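Local coordinates for heme utilization carrier protein (Escherichia coli O157:H7, PDB 6U9J) that probably carries heme, and perhaps the anaerobilin made from it, within the cytosol during anaerobic heme degradation, at residues Asp49-Trp54 with Gly72-Gly77. Residues are numbered along the deposited sequence; the frame is centred on the assembly and turned at random.
Sequences DTVCEW and GELPSG
Cys-52, in the type I turn Val-51 to Trp-54 that follows helix 44-51, sets its sulfur against the extended backbone at Leu-74 and Pro-75, illustrating how side-chain packing and bridging water can together join a turn to a loop. SG rests 3.4 Å from Leu-74 O and 3.5 Å from Pro-75 O, a position reached because it lies anti to its own carbonyl carbon (chi1 -76°). Leu-74 CG is swung anti to the backbone N (chi1 -162°), which brings CD2 within 3.8 Å of Val-51 CG1, the two side chains crossing at a slant.

The polar margins are looser, and water spans them. One molecule donates to Val-51 O at 2.8 Å and accepts from Leu-74 N at 2.9 Å; the same carbonyl closes the turn by accepting from Trp-54 N. Another, beside exposed Asp-49, gives a short 2.6 Å bond to OD1 and accepts from Gly-77 N.

Trp-48 NE1 ties Pro-75 O back to the helix, and Arg-87 holds Ser-76 OG. Val-51 also packs on Ile-119 of strand 114-122, while Leu-74 reaches Thr-59 and Met-92, so the contact joins helix 44-51 to the link between the six-stranded and three-stranded sheets.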
loop_
_atom_site.group_PDB
_atom_site.type_symbol
_atom_site.label_atom_id
_atom_site.label_comp_id
_atom_site.label_asym_id
_atom_site.label_seq_id
_atom_site.Cartn_x
_atom_site.Cartn_y
_atom_site.Cartn_z
ATOM N N ASP A 49 -4.401 -11.031 -15.027
ATOM C CA ASP A 49 -4.810 -12.432 -15.021
ATOM C C ASP A 49 -3.644 -13.374 -15.319
ATOM O O ASP A 49 -3.628 -14.516 -14.837
ATOM C CB ASP A 49 -5.938 -12.642 -16.028
ATOM C CG ASP A 49 -7.253 -11.994 -15.591
ATOM O OD1 ASP A 49 -7.346 -11.515 -14.440
ATOM O OD2 ASP A 49 -8.174 -11.939 -16.422
ATOM N N THR A 50 -2.659 -12.917 -16.100
ATOM C CA THR A 50 -1.489 -13.740 -16.391
ATOM C C THR A 50 -0.608 -13.904 -15.156
ATOM O O THR A 50 -0.210 -15.021 -14.818
ATOM C CB THR A 50 -0.703 -13.131 -17.553
ATOM O OG1 THR A 50 -1.504 -13.178 -18.735
ATOM C CG2 THR A 50 0.589 -13.909 -17.818
ATOM N N VAL A 51 -0.344 -12.807 -14.440
ATOM C CA VAL A 51 0.524 -12.863 -13.258
ATOM C C VAL A 51 -0.104 -13.712 -12.163
ATOM O O VAL A 51 0.601 -14.331 -11.353
ATOM C CB VAL A 51 0.835 -11.430 -12.773
ATOM C CG1 VAL A 51 1.694 -11.423 -11.488
ATOM C CG2 VAL A 51 1.528 -10.648 -13.873
ATOM N N CYS A 52 -1.440 -13.760 -12.118
ATOM C CA CYS A 52 -2.139 -14.580 -11.134
ATOM C C CYS A 52 -1.778 -16.056 -11.233
ATOM O O CYS A 52 -2.064 -16.819 -10.303
ATOM C CB CYS A 52 -3.654 -14.431 -11.307
ATOM S SG CYS A 52 -4.326 -12.867 -10.678
ATOM N N GLU A 53 -1.156 -16.483 -12.333
ATOM C CA GLU A 53 -0.804 -17.880 -12.510
ATOM C C GLU A 53 0.651 -18.188 -12.180
ATOM O O GLU A 53 1.043 -19.357 -12.230
ATOM C CB GLU A 53 -1.094 -18.304 -13.950
ATOM C CG GLU A 53 -2.538 -18.067 -14.333
ATOM C CD GLU A 53 -2.865 -18.580 -15.714
ATOM O OE1 GLU A 53 -3.817 -19.388 -15.838
ATOM O OE2 GLU A 53 -2.174 -18.174 -16.668
ATOM N N TRP A 54 1.446 -17.178 -11.820
ATOM C CA TRP A 54 2.898 -17.321 -11.769
ATOM C C TRP A 54 3.432 -17.831 -10.438
ATOM O O TRP A 54 4.643 -18.087 -10.341
ATOM C CB TRP A 54 3.556 -15.977 -12.068
ATOM C CG TRP A 54 3.470 -15.532 -13.486
ATOM C CD1 TRP A 54 2.909 -16.207 -14.536
ATOM C CD2 TRP A 54 3.984 -14.306 -14.019
ATOM N NE1 TRP A 54 3.034 -15.466 -15.688
ATOM C CE2 TRP A 54 3.691 -14.295 -15.398
ATOM C CE3 TRP A 54 4.666 -13.213 -13.461
ATOM C CZ2 TRP A 54 4.059 -13.234 -16.232
ATOM C CZ3 TRP A 54 5.021 -12.154 -14.287
ATOM C CH2 TRP A 54 4.714 -12.174 -15.662
ATOM N N GLY A 72 3.367 -13.310 -2.207
ATOM C CA GLY A 72 2.401 -14.381 -2.308
ATOM C C GLY A 72 1.740 -14.341 -3.670
ATOM O O GLY A 72 2.085 -13.537 -4.529
ATOM N N GLU A 73 0.763 -15.223 -3.844
ATOM C CA GLU A 73 0.077 -15.283 -5.122
ATOM C C GLU A 73 -0.765 -14.029 -5.320
ATOM O O GLU A 73 -1.407 -13.540 -4.386
ATOM C CB GLU A 73 -0.793 -16.534 -5.189
ATOM C CG GLU A 73 0.025 -17.814 -5.176
ATOM C CD GLU A 73 -0.801 -19.050 -5.491
ATOM O OE1 GLU A 73 -2.019 -19.045 -5.207
ATOM O OE2 GLU A 73 -0.223 -20.028 -6.011
ATOM N N LEU A 74 -0.752 -13.500 -6.545
ATOM C CA LEU A 74 -1.560 -12.329 -6.854
ATOM C C LEU A 74 -3.037 -12.708 -6.828
ATOM O O LEU A 74 -3.436 -13.655 -7.514
ATOM C CB LEU A 74 -1.178 -11.771 -8.228
ATOM C CG LEU A 74 -1.622 -10.334 -8.493
ATOM C CD1 LEU A 74 -0.838 -9.371 -7.608
ATOM C CD2 LEU A 74 -1.503 -9.960 -9.970
ATOM N N PRO A 75 -3.877 -12.018 -6.048
ATOM C CA PRO A 75 -5.305 -12.351 -6.031
ATOM C C PRO A 75 -5.979 -11.986 -7.342
ATOM O O PRO A 75 -5.628 -10.995 -7.989
ATOM C CB PRO A 75 -5.858 -11.519 -4.867
ATOM C CG PRO A 75 -4.889 -10.420 -4.663
ATOM C CD PRO A 75 -3.539 -10.917 -5.131
ATOM N N SER A 76 -6.950 -12.807 -7.736
ATOM C CA SER A 76 -7.818 -12.450 -8.840
ATOM C C SER A 76 -8.724 -11.287 -8.434
ATOM O O SER A 76 -8.850 -10.939 -7.254
ATOM C CB SER A 76 -8.668 -13.646 -9.260
ATOM O OG SER A 76 -9.707 -13.880 -8.323
ATOM N N GLY A 77 -9.360 -10.674 -9.429
ATOM C CA GLY A 77 -10.253 -9.574 -9.134
ATOM C C GLY A 77 -11.378 -9.470 -10.141
ATOM O O GLY A 77 -11.404 -10.171 -11.155
HETATM O O HOH W 1 -8.651 -11.773 -12.190
HETATM O O HOH W 2 0.642 -14.922 -8.664
#